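Local coordinates for protein DNA endonuclease I-CeuI (Chlamydomonas eugametos, PDB 2EX5) that cuts DNA at a degenerate 17 to 19 base-pair target as a magnesium-dependent LAGLIDADG homing endonuclease, producing the staggered break that starts intron homing, at residues K31-L36 with V96-L101; E60-L65 with V87-N92. The protein carries 1 engineered substitution. One frame throughout, in Å; residues are numbered along the deposited sequence.

Interaction 1 (K31-L36 with V96-L101); sequences KYLIDL and VLYLAL
L101 of helix 94-104 pushes its CD2 methyl between three side chains of helix 29-40. L36 CD1 lies 3.5 Å from L101 CD2, and the two leucines cross at about a right angle. L33 CD2 is 4.1 Å from the same L101 methyl, and the L33 and L101 side chains lie alongside each other, pointing opposite ways. L36 CD1 also sits over the centre of one face of the Y32 ring, 3.6 Å above the plane, at about a right angle to its contact with L101.

Y98 is packed as tightly. Its CG stands anti to the backbone N (chi1 -177°), and the ring reaches across to helix 29-40. It meets L33 with its edge: CE1 is 3.5 Å from L33 O, near the ring plane, and OH is 3.6 Å from L33 CB. The hydroxyl bonds to R37, one turn further along helix 29-40.

Two touches are looser: Y32 CE1 is 4.3 Å from L101 CD2, and L36 CB is 4.5 Å from Y98 CD1. The solvent side holds K31 and I34, with I34 pointing away from helix 94-104.

The axes of segments 31-36 and 96-101 run nearly antiparallel, at 172°, and approach to 11.3 Å. Mostly side chains fill the gap. Helix 10-26 packs on Y32 and L36, while strands 108-111 and 118-123 lie against L101.

Interaction 2 (E60-L65 with V87-N92); sequences EGEASL and VTRHVN. Engineered in segment 87-92: R89 (natural residue Gln). With CA (calcium ion), chain E; nucleotides of chain B.
E62 and V87 meet where helix 49-62 gives way to strand 63-71. This helix carries the LAGLIDADG motif, with acidic E62 near its end. E62 CB packs on V87 CG1 at 3.9 Å. From there CG stands anti to the carbonyl carbon, and a bend at chi2 (-83°) turns the carboxylate toward the calcium ion, which sits where the enzyme uses magnesium. At the tip the oxygens divide: OE1 binds the calcium ion at 2.4 Å, and OE2 lies 3.5 Å from OP1 of DG15 of chain B, close to CD of R89. The calcium ion also takes OP2 of DG16 of chain B.

R89 is engineered, Gln in the natural protein. Its guanidinium stays beyond salt-bridge range of E62 OE2, which lies well out of its plane. R89 NH1 instead donates to OP2 of DG15 of chain B at 2.9 Å, at the guanidinium edge. H90 N grips the same oxygen at 2.7 Å, nearly straight at 169°. S64 OG donates to OP2 of DA17 of chain B.

A63 and V87 form an antiparallel non-hydrogen-bonded pair, with A63 CB 4.1 Å from V87 CG2. Next to it, S64 and N86 share backbone hydrogen bonding within the hairpin of strands 63-71 and 79-90. On its other edge strand 79-90 bonds to strand 118-123, and Y137 of helix 126-141 packs on A63.

In the fold
Interaction 2 belongs to the metal site and the DNA surface, while interaction 1 lies among the helices, farther from the metal site. Their centres are 15 Å apart. They meet through L97 of helix 94-104, whose CD1 is 3.8 Å from CB of the engineered R89. The chain connects them too: helix 94-104 follows strand 79-90, and helix 49-62 follows helix 29-40. Interaction 1 comes within about 8 Å of the DNA, nearest atoms. In interaction 2, G61 and E62 are assigned to magnesium site 1; here E62 binds the calcium ion. E62 of the second subunit binds the same ion, so this site also joins the two halves of the homodimer.

Interaction 1 (K31-L36 with V96-L101)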
loop_
_atom_site.group_PDB
_atom_site.type_symbol
_atom_site.label_atom_id
_atom_site.label_comp_id
_atom_site.label_asym_id
_atom_site.label_seq_id
_atom_site.Cartn_x
_atom_site.Cartn_y
_atom_site.Cartn_z
ATOM N N LYS C 31 11.549 -17.078 -19.653
ATOM C CA LYS C 31 10.859 -18.293 -19.314
ATOM C C LYS C 31 10.272 -18.329 -17.887
ATOM O O LYS C 31 9.203 -18.863 -17.683
ATOM C CB LYS C 31 11.803 -19.475 -19.546
ATOM C CG LYS C 31 11.357 -20.813 -19.038
ATOM C CD LYS C 31 10.109 -21.417 -19.684
ATOM C CE LYS C 31 10.000 -22.884 -19.129
ATOM N NZ LYS C 31 8.647 -23.374 -18.816
ATOM N N TYR C 32 10.996 -17.761 -16.890
ATOM C CA TYR C 32 10.455 -17.502 -15.517
ATOM C C TYR C 32 9.169 -16.727 -15.682
ATOM O O TYR C 32 8.160 -17.119 -15.238
ATOM C CB TYR C 32 11.521 -16.618 -14.791
ATOM C CG TYR C 32 11.262 -16.392 -13.360
ATOM C CD1 TYR C 32 11.545 -15.125 -12.758
ATOM C CD2 TYR C 32 10.745 -17.468 -12.540
ATOM C CE1 TYR C 32 11.247 -14.935 -11.372
ATOM C CE2 TYR C 32 10.445 -17.268 -11.138
ATOM C CZ TYR C 32 10.722 -16.017 -10.569
ATOM O OH TYR C 32 10.465 -15.848 -9.225
ATOM N N LEU C 33 9.164 -15.618 -16.387
ATOM C CA LEU C 33 7.909 -14.919 -16.632
ATOM C C LEU C 33 6.723 -15.785 -17.202
ATOM O O LEU C 33 5.577 -15.710 -16.743
ATOM C CB LEU C 33 8.278 -13.818 -17.620
ATOM C CG LEU C 33 9.242 -12.726 -17.078
ATOM C CD1 LEU C 33 9.477 -11.552 -18.041
ATOM C CD2 LEU C 33 8.786 -12.236 -15.781
ATOM N N ILE C 34 7.014 -16.624 -18.193
ATOM C CA ILE C 34 6.066 -17.523 -18.820
ATOM C C ILE C 34 5.524 -18.500 -17.836
ATOM O O ILE C 34 4.346 -18.708 -17.771
ATOM C CB ILE C 34 6.767 -18.386 -19.941
ATOM C CG1 ILE C 34 6.921 -17.599 -21.247
ATOM C CG2 ILE C 34 5.937 -19.760 -20.285
ATOM C CD1 ILE C 34 8.104 -18.224 -22.203
ATOM N N ASP C 35 6.390 -19.090 -17.038
ATOM C CA ASP C 35 5.940 -20.008 -15.975
ATOM C C ASP C 35 5.027 -19.342 -14.929
ATOM O O ASP C 35 4.029 -19.898 -14.479
ATOM C CB ASP C 35 7.184 -20.605 -15.268
ATOM C CG ASP C 35 7.959 -21.601 -16.137
ATOM O OD1 ASP C 35 7.445 -22.129 -17.192
ATOM O OD2 ASP C 35 9.112 -21.849 -15.736
ATOM N N LEU C 36 5.370 -18.122 -14.547
ATOM C CA LEU C 36 4.535 -17.393 -13.561
ATOM C C LEU C 36 3.242 -17.004 -14.210
ATOM O O LEU C 36 2.176 -17.144 -13.596
ATOM C CB LEU C 36 5.259 -16.130 -12.993
ATOM C CG LEU C 36 6.492 -16.523 -12.155
ATOM C CD1 LEU C 36 7.485 -15.340 -12.209
ATOM C CD2 LEU C 36 6.184 -16.981 -10.718
ATOM N N VAL C 96 0.130 -7.126 -10.476
ATOM C CA VAL C 96 1.081 -5.985 -10.262
ATOM C C VAL C 96 2.520 -6.382 -9.856
ATOM O O VAL C 96 3.476 -5.720 -10.226
ATOM C CB VAL C 96 0.419 -4.967 -9.268
ATOM C CG1 VAL C 96 1.116 -3.609 -9.250
ATOM C CG2 VAL C 96 -1.082 -4.740 -9.684
ATOM N N LEU C 97 2.691 -7.445 -9.065
ATOM C CA LEU C 97 4.044 -8.049 -8.795
ATOM C C LEU C 97 4.756 -8.505 -10.130
ATOM O O LEU C 97 5.959 -8.293 -10.369
ATOM C CB LEU C 97 3.782 -9.270 -7.879
ATOM C CG LEU C 97 4.240 -9.107 -6.432
ATOM C CD1 LEU C 97 3.969 -7.697 -5.924
ATOM C CD2 LEU C 97 3.788 -10.211 -5.505
ATOM N N TYR C 98 3.940 -9.112 -11.004
ATOM C CA TYR C 98 4.375 -9.516 -12.364
ATOM C C TYR C 98 4.768 -8.282 -13.199
ATOM O O TYR C 98 5.852 -8.201 -13.784
ATOM C CB TYR C 98 3.280 -10.377 -13.036
ATOM C CG TYR C 98 3.716 -10.857 -14.380
ATOM C CD1 TYR C 98 4.453 -12.013 -14.500
ATOM C CD2 TYR C 98 3.437 -10.127 -15.539
ATOM C CE1 TYR C 98 4.950 -12.441 -15.742
ATOM C CE2 TYR C 98 3.896 -10.565 -16.781
ATOM C CZ TYR C 98 4.633 -11.732 -16.854
ATOM O OH TYR C 98 5.139 -12.155 -18.029
ATOM N N LEU C 99 3.949 -7.266 -13.134
ATOM C CA LEU C 99 4.344 -5.975 -13.732
ATOM C C LEU C 99 5.706 -5.495 -13.225
ATOM O O LEU C 99 6.583 -5.208 -14.054
ATOM C CB LEU C 99 3.276 -4.918 -13.487
ATOM C CG LEU C 99 2.875 -3.745 -14.358
ATOM C CD1 LEU C 99 2.589 -2.533 -13.441
ATOM C CD2 LEU C 99 3.841 -3.418 -15.616
ATOM N N ALA C 100 5.941 -5.402 -11.882
ATOM C CA ALA C 100 7.318 -5.042 -11.416
ATOM C C ALA C 100 8.458 -5.872 -12.031
ATOM O O ALA C 100 9.479 -5.334 -12.484
ATOM C CB ALA C 100 7.402 -5.134 -9.887
ATOM N N LEU C 101 8.304 -7.200 -11.990
ATOM C CA LEU C 101 9.269 -8.177 -12.597
ATOM C C LEU C 101 9.545 -7.812 -14.050
ATOM O O LEU C 101 10.691 -7.640 -14.527
ATOM C CB LEU C 101 8.592 -9.537 -12.507
ATOM C CG LEU C 101 9.260 -10.806 -11.969
ATOM C CD1 LEU C 101 10.159 -10.581 -10.696
ATOM C CD2 LEU C 101 8.245 -11.910 -11.765
#

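Interaction 2 (E60-L65 with V87-N92)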
loop_
_atom_site.group_PDB
_atom_site.type_symbol
_atom_site.label_atom_id
_atom_site.label_comp_id
_atom_site.label_asym_id
_atom_site.label_seq_id
_atom_site.Cartn_x
_atom_site.Cartn_y
_atom_site.Cartn_z
ATOM N N GLU C 60 5.290 3.107 -3.815
ATOM C CA GLU C 60 5.164 4.077 -2.727
ATOM C C GLU C 60 4.331 3.474 -1.594
ATOM O O GLU C 60 4.629 3.680 -0.465
ATOM C CB GLU C 60 4.598 5.412 -3.210
ATOM C CG GLU C 60 4.247 6.441 -2.193
ATOM C CD GLU C 60 5.428 7.267 -1.771
ATOM O OE1 GLU C 60 5.190 8.153 -0.878
ATOM O OE2 GLU C 60 6.574 6.996 -2.294
ATOM N N GLY C 61 3.320 2.688 -1.981
ATOM C CA GLY C 61 2.452 1.946 -1.117
ATOM C C GLY C 61 3.000 0.686 -0.484
ATOM O O GLY C 61 2.767 0.515 0.690
ATOM N N GLU C 62 3.667 -0.205 -1.235
ATOM C CA GLU C 62 3.795 -1.604 -0.848
ATOM C C GLU C 62 5.269 -2.102 -0.830
ATOM O O GLU C 62 5.543 -3.258 -0.495
ATOM C CB GLU C 62 3.010 -2.476 -1.847
ATOM C CG GLU C 62 1.532 -2.141 -2.098
ATOM C CD GLU C 62 0.635 -2.724 -1.074
ATOM O OE1 GLU C 62 0.986 -2.586 0.092
ATOM O OE2 GLU C 62 -0.402 -3.361 -1.392
ATOM N N ALA C 63 6.180 -1.264 -1.320
ATOM C CA ALA C 63 7.597 -1.628 -1.530
ATOM C C ALA C 63 8.406 -1.066 -0.360
ATOM O O ALA C 63 7.946 -0.200 0.382
ATOM C CB ALA C 63 8.081 -0.996 -2.831
ATOM N N SER C 64 9.628 -1.549 -0.205
ATOM C CA SER C 64 10.404 -1.217 0.916
ATOM C C SER C 64 11.777 -1.283 0.410
ATOM O O SER C 64 12.138 -2.242 -0.224
ATOM C CB SER C 64 10.218 -2.237 2.021
ATOM O OG SER C 64 11.138 -1.879 3.040
ATOM N N LEU C 65 12.548 -0.232 0.668
ATOM C CA LEU C 65 13.958 -0.249 0.475
ATOM C C LEU C 65 14.580 -0.293 1.859
ATOM O O LEU C 65 14.412 0.678 2.674
ATOM C CB LEU C 65 14.388 1.080 -0.235
ATOM C CG LEU C 65 14.050 1.202 -1.742
ATOM C CD1 LEU C 65 14.151 2.676 -2.146
ATOM C CD2 LEU C 65 14.978 0.383 -2.582
ATOM N N VAL C 87 8.813 -6.152 -2.326
ATOM C CA VAL C 87 7.394 -5.757 -2.492
ATOM C C VAL C 87 6.544 -6.951 -2.205
ATOM O O VAL C 87 6.689 -7.953 -2.867
ATOM C CB VAL C 87 7.048 -5.335 -3.959
ATOM C CG1 VAL C 87 5.746 -4.261 -3.994
ATOM C CG2 VAL C 87 8.183 -4.708 -4.523
ATOM N N THR C 88 5.518 -6.749 -1.388
ATOM C CA THR C 88 4.718 -7.746 -0.765
ATOM C C THR C 88 3.306 -7.518 -1.211
ATOM O O THR C 88 2.851 -6.404 -1.418
ATOM C CB THR C 88 4.841 -7.595 0.759
ATOM O OG1 THR C 88 6.243 -7.568 1.024
ATOM C CG2 THR C 88 4.134 -8.711 1.529
ATOM N N ARG C 89 2.641 -8.627 -1.504
ATOM C CA ARG C 89 1.238 -8.540 -1.915
ATOM C C ARG C 89 0.633 -9.917 -1.767
ATOM O O ARG C 89 1.241 -10.883 -2.111
ATOM C CB ARG C 89 1.194 -8.104 -3.375
ATOM C CG ARG C 89 -0.106 -7.622 -3.972
ATOM C CD ARG C 89 -0.900 -6.430 -3.314
ATOM N NE ARG C 89 -2.187 -6.365 -3.993
ATOM C CZ ARG C 89 -3.342 -6.942 -3.593
ATOM N NH1 ARG C 89 -3.452 -7.513 -2.417
ATOM N NH2 ARG C 89 -4.451 -6.854 -4.362
ATOM N N HIS C 90 -0.576 -9.987 -1.263
ATOM C CA HIS C 90 -1.360 -11.197 -1.342
ATOM C C HIS C 90 -1.406 -11.711 -2.779
ATOM O O HIS C 90 -1.517 -10.921 -3.755
ATOM C CB HIS C 90 -2.753 -10.872 -0.848
ATOM C CG HIS C 90 -3.687 -12.036 -0.855
ATOM N ND1 HIS C 90 -4.092 -12.677 0.298
ATOM C CD2 HIS C 90 -4.255 -12.714 -1.878
ATOM C CE1 HIS C 90 -4.936 -13.645 -0.006
ATOM N NE2 HIS C 90 -5.035 -13.694 -1.321
ATOM N N VAL C 91 -1.301 -13.026 -2.916
ATOM C CA VAL C 91 -1.483 -13.683 -4.219
ATOM C C VAL C 91 -2.602 -13.112 -5.175
ATOM O O VAL C 91 -2.362 -12.954 -6.353
ATOM C CB VAL C 91 -1.643 -15.185 -4.083
ATOM C CG1 VAL C 91 -3.044 -15.573 -3.513
ATOM C CG2 VAL C 91 -1.437 -15.782 -5.500
ATOM N N ASN C 92 -3.794 -12.773 -4.692
ATOM C CA ASN C 92 -4.806 -12.094 -5.563
ATOM C C ASN C 92 -4.316 -10.818 -6.305
ATOM O O ASN C 92 -4.953 -10.359 -7.268
ATOM C CB ASN C 92 -6.112 -11.706 -4.837
ATOM C CG ASN C 92 -6.744 -12.788 -4.088
ATOM O OD1 ASN C 92 -6.382 -13.967 -4.231
ATOM N ND2 ASN C 92 -7.679 -12.405 -3.175
HETATM CA CA CA E . 0.136 -1.013 1.669
ATOM P P DG B 15 -1.570 -6.997 1.021
ATOM O OP1 DG B 15 -1.955 -5.531 0.884
ATOM O OP2 DG B 15 -1.907 -7.956 -0.061
ATOM O "O5'" DG B 15 0.039 -6.814 1.036
ATOM C "C5'" DG B 15 0.968 -6.588 2.050
ATOM C "C4'" DG B 15 0.823 -5.340 2.879
ATOM O "O4'" DG B 15 0.834 -6.076 4.100
ATOM C "C3'" DG B 15 2.049 -4.396 2.853
ATOM O "O3'" DG B 15 1.557 -3.220 3.409
ATOM C "C2'" DG B 15 3.032 -5.179 3.638
ATOM C "C1'" DG B 15 2.064 -5.778 4.668
ATOM N N9 DG B 15 2.452 -6.961 5.403
ATOM C C8 DG B 15 2.388 -8.273 4.975
ATOM N N7 DG B 15 2.808 -9.121 5.844
ATOM C C5 DG B 15 3.134 -8.298 6.955
ATOM C C6 DG B 15 3.604 -8.675 8.190
ATOM O O6 DG B 15 3.765 -9.827 8.494
ATOM N N1 DG B 15 3.848 -7.673 9.117
ATOM C C2 DG B 15 3.625 -6.369 8.798
ATOM N N2 DG B 15 3.857 -5.544 9.809
ATOM N N3 DG B 15 3.139 -5.928 7.610
ATOM C C4 DG B 15 2.924 -6.971 6.727
ATOM P P DG B 16 2.452 -1.897 3.747
ATOM O OP1 DG B 16 2.818 -1.906 5.161
ATOM O OP2 DG B 16 1.644 -0.743 3.279
ATOM O "O5'" DG B 16 3.724 -2.198 2.786
ATOM C "C5'" DG B 16 5.040 -1.711 2.791
ATOM C "C4'" DG B 16 5.701 -1.874 4.205
ATOM O "O4'" DG B 16 5.559 -3.113 4.978
ATOM C "C3'" DG B 16 7.158 -1.698 4.183
ATOM O "O3'" DG B 16 7.307 -0.584 5.212
ATOM C "C2'" DG B 16 7.705 -3.106 4.474
ATOM C "C1'" DG B 16 6.741 -3.630 5.520
ATOM N N9 DG B 16 6.673 -5.144 5.592
ATOM C C8 DG B 16 6.485 -6.029 4.537
ATOM N N7 DG B 16 6.554 -7.278 4.849
ATOM C C5 DG B 16 6.760 -7.254 6.229
ATOM C C6 DG B 16 6.848 -8.309 7.164
ATOM O O6 DG B 16 6.795 -9.522 6.843
ATOM N N1 DG B 16 7.103 -7.899 8.511
ATOM C C2 DG B 16 7.228 -6.541 8.832
ATOM N N2 DG B 16 7.414 -6.079 10.084
ATOM N N3 DG B 16 7.040 -5.602 7.956
ATOM C C4 DG B 16 6.837 -5.992 6.686
ATOM P P DA B 17 8.707 0.001 5.302
ATOM O OP1 DA B 17 8.514 1.258 6.041
ATOM O OP2 DA B 17 9.391 -0.006 3.970
ATOM O "O5'" DA B 17 9.588 -1.059 6.148
ATOM C "C5'" DA B 17 9.302 -1.290 7.610
ATOM C "C4'" DA B 17 10.354 -2.255 8.154
ATOM O "O4'" DA B 17 9.965 -3.577 7.629
ATOM C "C3'" DA B 17 11.732 -2.026 7.606
ATOM O "O3'" DA B 17 12.599 -2.014 8.704
ATOM C "C2'" DA B 17 11.952 -3.286 6.677
ATOM C "C1'" DA B 17 11.067 -4.333 7.309
ATOM N N9 DA B 17 10.744 -5.574 6.539
ATOM C C8 DA B 17 10.594 -5.779 5.151
ATOM N N7 DA B 17 10.316 -7.011 4.845
ATOM C C5 DA B 17 10.322 -7.706 6.081
ATOM C C6 DA B 17 10.129 -9.066 6.477
ATOM N N6 DA B 17 9.902 -10.105 5.662
ATOM N N1 DA B 17 10.188 -9.365 7.806
ATOM C C2 DA B 17 10.446 -8.374 8.702
ATOM N N3 DA B 17 10.611 -7.044 8.474
ATOM C C4 DA B 17 10.558 -6.796 7.124
HETATM O O HOH W 1 7.283 -4.864 1.362
#